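Local coordinates for recombination protein recR (PDB 1VDD) that probably takes part in recombinational DNA repair by a RecBC-independent route, possibly together with RecF and RecO, at residues L103-H108 with K125-R130; M135-A140 with L161-S166. One frame throughout, in Å; residues are numbered along the deposited sequence.

Contact 1: L103-H108 with K125-R130; sequences LYHVLH and KPLLPR
CG of H105 stands anti to the backbone N (chi1 -172°), which sets the imidazole beside L127 and R130, while R130 bends at chi3 (64°) to bring its guanidinium up to the strand. The contact pins the loop that follows strand 103-106 of the Toprim domain back onto that strand. R130 NH1 makes the firm bond, 3.0 Å to Y104 O, with the acceptor close to the guanidinium plane; NH2 reaches the same oxygen by a weak second bond. NH1 also donates to H105 ND1, weakly and at a strongly bent angle. NH1 lies at the edge of the imidazole, whose plane is turned 49° from that of the guanidinium. The other ring nitrogen, NE2, is hydrogen-bonded to H123 O, so both ring nitrogens have partners and the ring's rotation is probably fixed. L127 CD2 lies over one ring face, but too close in the model for a CH-pi contact to be more than tentative. The R130 side chain also touches I59 and C60, a zinc ligand, so strand, loop and zinc finger converge here. At the opposite end of the strand segment from H108, L103 CD1 lies 3.5 Å from R130 NH2, at the edge of the guanidinium.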
ATOM      1  N   LEU A 103       3.402  36.158 -11.585  1.00 30.57           N
ATOM      2  CA  LEU A 103       3.135  36.439 -10.180  1.00 30.47           C
ATOM      3  C   LEU A 103       2.154  35.403  -9.646  1.00 32.78           C
ATOM      4  O   LEU A 103       1.403  34.808 -10.412  1.00 41.03           O
ATOM      5  CB  LEU A 103       2.554  37.846 -10.022  1.00 26.13           C
ATOM      6  CG  LEU A 103       3.347  39.052 -10.551  1.00 30.93           C
ATOM      7  CD1 LEU A 103       2.693  40.330 -10.039  1.00 29.54           C
ATOM      8  CD2 LEU A 103       4.810  39.005 -10.089  1.00 25.33           C
ATOM      9  N   TYR A 104       2.171  35.161  -8.343  1.00 29.09           N
ATOM     10  CA  TYR A 104       1.232  34.212  -7.760  1.00 32.75           C
ATOM     11  C   TYR A 104       0.292  34.938  -6.799  1.00 33.13           C
ATOM     12  O   TYR A 104       0.512  36.087  -6.466  1.00 38.86           O
ATOM     13  CB  TYR A 104       1.965  33.133  -6.960  1.00 24.31           C
ATOM     14  CG  TYR A 104       2.924  32.291  -7.747  1.00 30.74           C
ATOM     15  CD1 TYR A 104       4.283  32.558  -7.730  1.00 22.50           C
ATOM     16  CD2 TYR A 104       2.471  31.202  -8.493  1.00 30.86           C
ATOM     17  CE1 TYR A 104       5.171  31.768  -8.427  1.00 32.66           C
ATOM     18  CE2 TYR A 104       3.341  30.409  -9.194  1.00 21.90           C
ATOM     19  CZ  TYR A 104       4.696  30.695  -9.162  1.00 35.02           C
ATOM     20  OH  TYR A 104       5.583  29.927  -9.883  1.00 36.95           O
ATOM     21  N   HIS A 105      -0.767  34.260  -6.380  1.00 33.04           N
ATOM     22  CA  HIS A 105      -1.694  34.797  -5.388  1.00 38.41           C
ATOM     23  C   HIS A 105      -2.194  33.595  -4.585  1.00 38.72           C
ATOM     24  O   HIS A 105      -2.610  32.590  -5.157  1.00 39.63           O
ATOM     25  CB  HIS A 105      -2.889  35.525  -6.000  1.00 31.96           C
ATOM     26  CG  HIS A 105      -3.719  36.233  -4.975  1.00 37.31           C
ATOM     27  ND1 HIS A 105      -3.327  37.422  -4.393  1.00 37.57           N
ATOM     28  CD2 HIS A 105      -4.872  35.879  -4.357  1.00 40.39           C
ATOM     29  CE1 HIS A 105      -4.200  37.767  -3.463  1.00 35.76           C
ATOM     30  NE2 HIS A 105      -5.147  36.848  -3.420  1.00 35.62           N
ATOM     31  N   VAL A 106      -2.156  33.698  -3.262  1.00 36.08           N
ATOM     32  CA  VAL A 106      -2.557  32.578  -2.434  1.00 34.71           C
ATOM     33  C   VAL A 106      -3.806  32.741  -1.560  1.00 40.28           C
ATOM     34  O   VAL A 106      -3.789  33.427  -0.536  1.00 40.84           O
ATOM     35  CB  VAL A 106      -1.384  32.155  -1.525  1.00 36.55           C
ATOM     36  CG1 VAL A 106      -1.763  30.927  -0.740  1.00 38.30           C
ATOM     37  CG2 VAL A 106      -0.129  31.907  -2.362  1.00 29.43           C
ATOM     38  N   LEU A 107      -4.897  32.117  -1.981  1.00 39.91           N
ATOM     39  CA  LEU A 107      -6.115  32.128  -1.192  1.00 43.00           C
ATOM     40  C   LEU A 107      -5.634  31.113  -0.182  1.00 45.45           C
ATOM     41  O   LEU A 107      -5.189  30.045  -0.581  1.00 52.90           O
ATOM     42  CB  LEU A 107      -7.264  31.507  -1.979  1.00 47.77           C
ATOM     43  CG  LEU A 107      -7.328  31.841  -3.465  1.00 48.67           C
ATOM     44  CD1 LEU A 107      -8.441  31.043  -4.087  1.00 47.27           C
ATOM     45  CD2 LEU A 107      -7.545  33.340  -3.662  1.00 49.04           C
ATOM     46  N   HIS A 108      -5.680  31.393   1.106  1.00 42.22           N
ATOM     47  CA  HIS A 108      -5.164  30.366   1.988  1.00 43.34           C
ATOM     48  C   HIS A 108      -6.161  29.258   2.250  1.00 43.02           C
ATOM     49  O   HIS A 108      -6.446  28.909   3.385  1.00 47.98           O
ATOM     50  CB  HIS A 108      -4.628  30.983   3.280  1.00 49.28           C
ATOM     51  CG  HIS A 108      -3.174  31.350   3.205  1.00 50.51           C
ATOM     52  ND1 HIS A 108      -2.669  32.190   2.236  1.00 48.91           N
ATOM     53  CD2 HIS A 108      -2.114  30.951   3.946  1.00 48.52           C
ATOM     54  CE1 HIS A 108      -1.359  32.291   2.383  1.00 44.75           C
ATOM     55  NE2 HIS A 108      -0.998  31.548   3.413  1.00 44.69           N
ATOM     56  N   LYS A 125     -10.155  39.004  -1.438  1.00 52.67           N
ATOM     57  CA  LYS A 125     -10.230  40.457  -1.567  1.00 54.33           C
ATOM     58  C   LYS A 125      -8.938  41.086  -2.110  1.00 48.70           C
ATOM     59  O   LYS A 125      -8.951  41.720  -3.157  1.00 50.01           O
ATOM     60  CB  LYS A 125     -10.570  41.111  -0.223  1.00 59.45           C
ATOM     61  CG  LYS A 125     -10.781  42.629  -0.320  1.00 70.79           C
ATOM     62  CD  LYS A 125     -10.327  43.388   0.936  1.00 74.74           C
ATOM     63  CE  LYS A 125      -8.795  43.464   1.065  1.00 78.25           C
ATOM     64  NZ  LYS A 125      -8.109  44.233  -0.029  1.00 74.75           N
ATOM     65  N   PRO A 126      -7.805  40.914  -1.409  1.00 45.68           N
ATOM     66  CA  PRO A 126      -6.540  41.497  -1.867  1.00 43.55           C
ATOM     67  C   PRO A 126      -6.098  41.142  -3.284  1.00 44.18           C
ATOM     68  O   PRO A 126      -5.063  41.623  -3.748  1.00 41.46           O
ATOM     69  CB  PRO A 126      -5.541  41.029  -0.811  1.00 44.94           C
ATOM     70  CG  PRO A 126      -6.129  39.745  -0.328  1.00 40.96           C
ATOM     71  CD  PRO A 126      -7.586  40.081  -0.214  1.00 41.91           C
ATOM     72  N   LEU A 127      -6.879  40.308  -3.966  1.00 45.03           N
ATOM     73  CA  LEU A 127      -6.555  39.915  -5.329  1.00 42.41           C
ATOM     74  C   LEU A 127      -7.149  40.910  -6.324  1.00 45.68           C
ATOM     75  O   LEU A 127      -6.462  41.365  -7.247  1.00 42.29           O
ATOM     76  CB  LEU A 127      -7.089  38.508  -5.617  1.00 43.81           C
ATOM     77  CG  LEU A 127      -6.674  37.814  -6.929  1.00 46.13           C
ATOM     78  CD1 LEU A 127      -7.468  38.348  -8.089  1.00 49.05           C
ATOM     79  CD2 LEU A 127      -5.190  38.022  -7.175  1.00 43.01           C
ATOM     80  N   LEU A 128      -8.427  41.236  -6.129  1.00 47.50           N
ATOM     81  CA  LEU A 128      -9.143  42.169  -6.999  1.00 49.40           C
ATOM     82  C   LEU A 128      -8.303  43.382  -7.405  1.00 51.45           C
ATOM     83  O   LEU A 128      -8.054  43.603  -8.589  1.00 49.28           O
ATOM     84  CB  LEU A 128     -10.430  42.657  -6.323  1.00 46.99           C
ATOM     85  CG  LEU A 128     -11.458  41.611  -5.898  1.00 45.90           C
ATOM     86  CD1 LEU A 128     -12.711  42.339  -5.476  1.00 43.60           C
ATOM     87  CD2 LEU A 128     -11.776  40.648  -7.046  1.00 49.37           C
ATOM     88  N   PRO A 129      -7.843  44.178  -6.425  1.00 51.36           N
ATOM     89  CA  PRO A 129      -7.041  45.346  -6.783  1.00 49.14           C
ATOM     90  C   PRO A 129      -5.796  45.028  -7.608  1.00 49.48           C
ATOM     91  O   PRO A 129      -5.309  45.879  -8.344  1.00 57.20           O
ATOM     92  CB  PRO A 129      -6.718  45.970  -5.427  1.00 45.25           C
ATOM     93  CG  PRO A 129      -6.686  44.792  -4.517  1.00 50.20           C
ATOM     94  CD  PRO A 129      -7.887  44.004  -4.963  1.00 48.66           C
ATOM     95  N   ARG A 130      -5.278  43.812  -7.500  1.00 52.21           N
ATOM     96  CA  ARG A 130      -4.086  43.444  -8.271  1.00 51.92           C
ATOM     97  C   ARG A 130      -4.404  43.157  -9.730  1.00 50.51           C
ATOM     98  O   ARG A 130      -3.515  43.189 -10.580  1.00 50.85           O
ATOM     99  CB  ARG A 130      -3.409  42.203  -7.681  1.00 48.64           C
ATOM    100  CG  ARG A 130      -2.745  42.423  -6.341  1.00 45.65           C
ATOM    101  CD  ARG A 130      -2.089  41.154  -5.885  1.00 42.82           C
ATOM    102  NE  ARG A 130      -1.000  40.747  -6.767  1.00 45.63           N
ATOM    103  CZ  ARG A 130      -0.463  39.531  -6.753  1.00 50.52           C
ATOM    104  NH1 ARG A 130      -0.928  38.620  -5.904  1.00 51.46           N
ATOM    105  NH2 ARG A 130       0.538  39.224  -7.572  1.00 46.81           N
TER

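Contact 2: M135-A140 with L161-S166; sequences MEVILA and LGAAIS
V137 and I165 lie side by side in register on neighbouring parallel strands, the first and last members of a beta-alpha-beta unit of the Toprim domain whose helix 145-158 joins them. Backbone bonds run from one strand to the other along the whole pairing: A164 N gives to M135 O at 2.8 Å, V137 N to A164 O, S166 N to V137 O at 2.8 Å, and L139 N to S166 O. The tight part is buried under the connecting helix, where V137 and I165 both touch L158. There the side chains of L139 and I165 cross, CD1 of the first 3.6 Å from CG2 of the second. The more open side holds E136 and A164, partly exposed on the face turned from helix 145-158, and M135, also partly exposed, its side-chain end leading away from A163. Here the third subunit closes in. E136, extended with CG anti to the backbone N (chi1 168°), salt-bridges through OE1 to R193 of that third subunit, whose strand also pairs antiparallel with I165 and S166 and carries the sheet across the interface. Replacing E136 by alanine would remove the carboxylate, which is likely to leave R193 of the third subunit without this charge partner and the S166 hydroxyl free to turn. On the same face, I138 CG1 packs against S166 OG. S166 OG donates to E136 OE2 at 3.1 Å, meeting it from above the carboxylate plane.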
ATOM      1  N   MET A 135      -3.832  41.915 -18.606  1.00 44.30           N
ATOM      2  CA  MET A 135      -3.313  40.947 -17.647  1.00 40.15           C
ATOM      3  C   MET A 135      -4.077  39.639 -17.759  1.00 39.21           C
ATOM      4  O   MET A 135      -5.179  39.588 -18.312  1.00 41.44           O
ATOM      5  CB  MET A 135      -3.470  41.479 -16.222  1.00 44.59           C
ATOM      6  CG  MET A 135      -2.237  42.146 -15.628  1.00 43.51           C
ATOM      7  SD  MET A 135      -2.650  42.914 -14.047  1.00 43.93           S
ATOM      8  CE  MET A 135      -2.675  41.502 -12.959  1.00 35.20           C
ATOM      9  N   GLU A 136      -3.493  38.575 -17.226  1.00 35.00           N
ATOM     10  CA  GLU A 136      -4.146  37.278 -17.253  1.00 35.28           C
ATOM     11  C   GLU A 136      -4.223  36.684 -15.858  1.00 33.72           C
ATOM     12  O   GLU A 136      -3.273  36.761 -15.078  1.00 34.73           O
ATOM     13  CB  GLU A 136      -3.393  36.310 -18.175  1.00 35.36           C
ATOM     14  CG  GLU A 136      -3.842  34.853 -18.042  1.00 37.45           C
ATOM     15  CD  GLU A 136      -3.164  33.920 -19.043  1.00 46.01           C
ATOM     16  OE1 GLU A 136      -1.923  33.996 -19.208  1.00 38.57           O
ATOM     17  OE2 GLU A 136      -3.880  33.100 -19.660  1.00 49.06           O
ATOM     18  N   VAL A 137      -5.364  36.100 -15.532  1.00 35.42           N
ATOM     19  CA  VAL A 137      -5.500  35.471 -14.236  1.00 36.36           C
ATOM     20  C   VAL A 137      -5.681  33.985 -14.462  1.00 38.34           C
ATOM     21  O   VAL A 137      -6.731  33.529 -14.917  1.00 37.87           O
ATOM     22  CB  VAL A 137      -6.687  36.033 -13.439  1.00 33.36           C
ATOM     23  CG1 VAL A 137      -6.849  35.249 -12.142  1.00 28.33           C
ATOM     24  CG2 VAL A 137      -6.443  37.498 -13.130  1.00 27.96           C
ATOM     25  N   ILE A 138      -4.628  33.238 -14.168  1.00 38.15           N
ATOM     26  CA  ILE A 138      -4.662  31.796 -14.330  1.00 38.94           C
ATOM     27  C   ILE A 138      -5.224  31.236 -13.045  1.00 37.36           C
ATOM     28  O   ILE A 138      -4.713  31.526 -11.963  1.00 33.18           O
ATOM     29  CB  ILE A 138      -3.255  31.223 -14.530  1.00 39.12           C
ATOM     30  CG1 ILE A 138      -2.624  31.814 -15.795  1.00 41.69           C
ATOM     31  CG2 ILE A 138      -3.325  29.721 -14.599  1.00 40.05           C
ATOM     32  CD1 ILE A 138      -1.145  31.519 -15.949  1.00 25.75           C
ATOM     33  N   LEU A 139      -6.287  30.449 -13.157  1.00 32.99           N
ATOM     34  CA  LEU A 139      -6.888  29.858 -11.977  1.00 36.37           C
ATOM     35  C   LEU A 139      -6.305  28.471 -11.789  1.00 36.04           C
ATOM     36  O   LEU A 139      -6.595  27.543 -12.550  1.00 38.18           O
ATOM     37  CB  LEU A 139      -8.404  29.803 -12.131  1.00 30.22           C
ATOM     38  CG  LEU A 139      -8.970  31.187 -12.443  1.00 31.60           C
ATOM     39  CD1 LEU A 139     -10.479  31.094 -12.603  1.00 33.79           C
ATOM     40  CD2 LEU A 139      -8.575  32.166 -11.342  1.00 30.28           C
ATOM     41  N   ALA A 140      -5.470  28.344 -10.767  1.00 35.76           N
ATOM     42  CA  ALA A 140      -4.808  27.084 -10.491  1.00 36.14           C
ATOM     43  C   ALA A 140      -5.225  26.463  -9.176  1.00 36.41           C
ATOM     44  O   ALA A 140      -4.393  25.907  -8.459  1.00 39.97           O
ATOM     45  CB  ALA A 140      -3.312  27.269 -10.523  1.00 31.31           C
ATOM     46  N   LEU A 161     -13.412  43.043 -14.062  1.00 59.67           N
ATOM     47  CA  LEU A 161     -12.126  43.705 -14.291  1.00 58.05           C
ATOM     48  C   LEU A 161     -11.728  43.270 -15.705  1.00 58.04           C
ATOM     49  O   LEU A 161     -12.149  42.212 -16.160  1.00 61.12           O
ATOM     50  CB  LEU A 161     -11.087  43.258 -13.261  1.00 59.88           C
ATOM     51  CG  LEU A 161     -11.435  43.559 -11.798  1.00 56.10           C
ATOM     52  CD1 LEU A 161     -12.455  42.552 -11.303  1.00 46.96           C
ATOM     53  CD2 LEU A 161     -10.181  43.503 -10.940  1.00 54.90           C
ATOM     54  N   GLY A 162     -10.920  44.059 -16.402  1.00 54.47           N
ATOM     55  CA  GLY A 162     -10.599  43.699 -17.775  1.00 51.06           C
ATOM     56  C   GLY A 162      -9.508  42.700 -18.110  1.00 48.04           C
ATOM     57  O   GLY A 162      -8.848  42.859 -19.142  1.00 50.28           O
ATOM     58  N   ALA A 163      -9.328  41.665 -17.291  1.00 41.79           N
ATOM     59  CA  ALA A 163      -8.278  40.682 -17.550  1.00 32.85           C
ATOM     60  C   ALA A 163      -8.713  39.364 -18.184  1.00 33.17           C
ATOM     61  O   ALA A 163      -9.869  38.963 -18.124  1.00 25.38           O
ATOM     62  CB  ALA A 163      -7.530  40.395 -16.273  1.00 35.53           C
ATOM     63  N   ALA A 164      -7.769  38.682 -18.813  1.00 35.11           N
ATOM     64  CA  ALA A 164      -8.086  37.393 -19.403  1.00 35.08           C
ATOM     65  C   ALA A 164      -8.044  36.372 -18.252  1.00 38.02           C
ATOM     66  O   ALA A 164      -7.085  36.316 -17.489  1.00 40.73           O
ATOM     67  CB  ALA A 164      -7.063  37.042 -20.475  1.00 27.59           C
ATOM     68  N   ILE A 165      -9.102  35.591 -18.106  1.00 42.21           N
ATOM     69  CA  ILE A 165      -9.145  34.584 -17.061  1.00 40.56           C
ATOM     70  C   ILE A 165      -8.986  33.214 -17.700  1.00 41.38           C
ATOM     71  O   ILE A 165      -9.608  32.915 -18.720  1.00 41.01           O
ATOM     72  CB  ILE A 165     -10.478  34.616 -16.297  1.00 39.66           C
ATOM     73  CG1 ILE A 165     -10.624  35.952 -15.569  1.00 43.55           C
ATOM     74  CG2 ILE A 165     -10.535  33.471 -15.301  1.00 34.68           C
ATOM     75  CD1 ILE A 165     -11.926  36.076 -14.784  1.00 41.75           C
ATOM     76  N   SER A 166      -8.145  32.384 -17.099  1.00 37.98           N
ATOM     77  CA  SER A 166      -7.913  31.050 -17.609  1.00 35.74           C
ATOM     78  C   SER A 166      -7.863  30.080 -16.450  1.00 31.47           C
ATOM     79  O   SER A 166      -7.616  30.474 -15.317  1.00 33.68           O
ATOM     80  CB  SER A 166      -6.592  31.005 -18.389  1.00 41.81           C
ATOM     81  OG  SER A 166      -5.497  31.436 -17.592  1.00 46.43           O
TER

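Overall arrangement
From the N terminus, the chain passes the helix-hairpin-helix region and the zinc finger before laying down strand 81-85 inside the Toprim sheet. Strand 103-106 then forms one edge of that sheet in this chain, and contact 1 closes the helix-free loop that leaves it. The chain goes on directly to strand 136-139, on the other flank of 81-85, and contact 2 closes the excursion through helix 145-158 by adding strand 164-167. The two closures are in series, neither enclosing nor crossing the other. They nevertheless abut, R130 against M135 and L128 against L161, and helix 145-158 packs on residues of both.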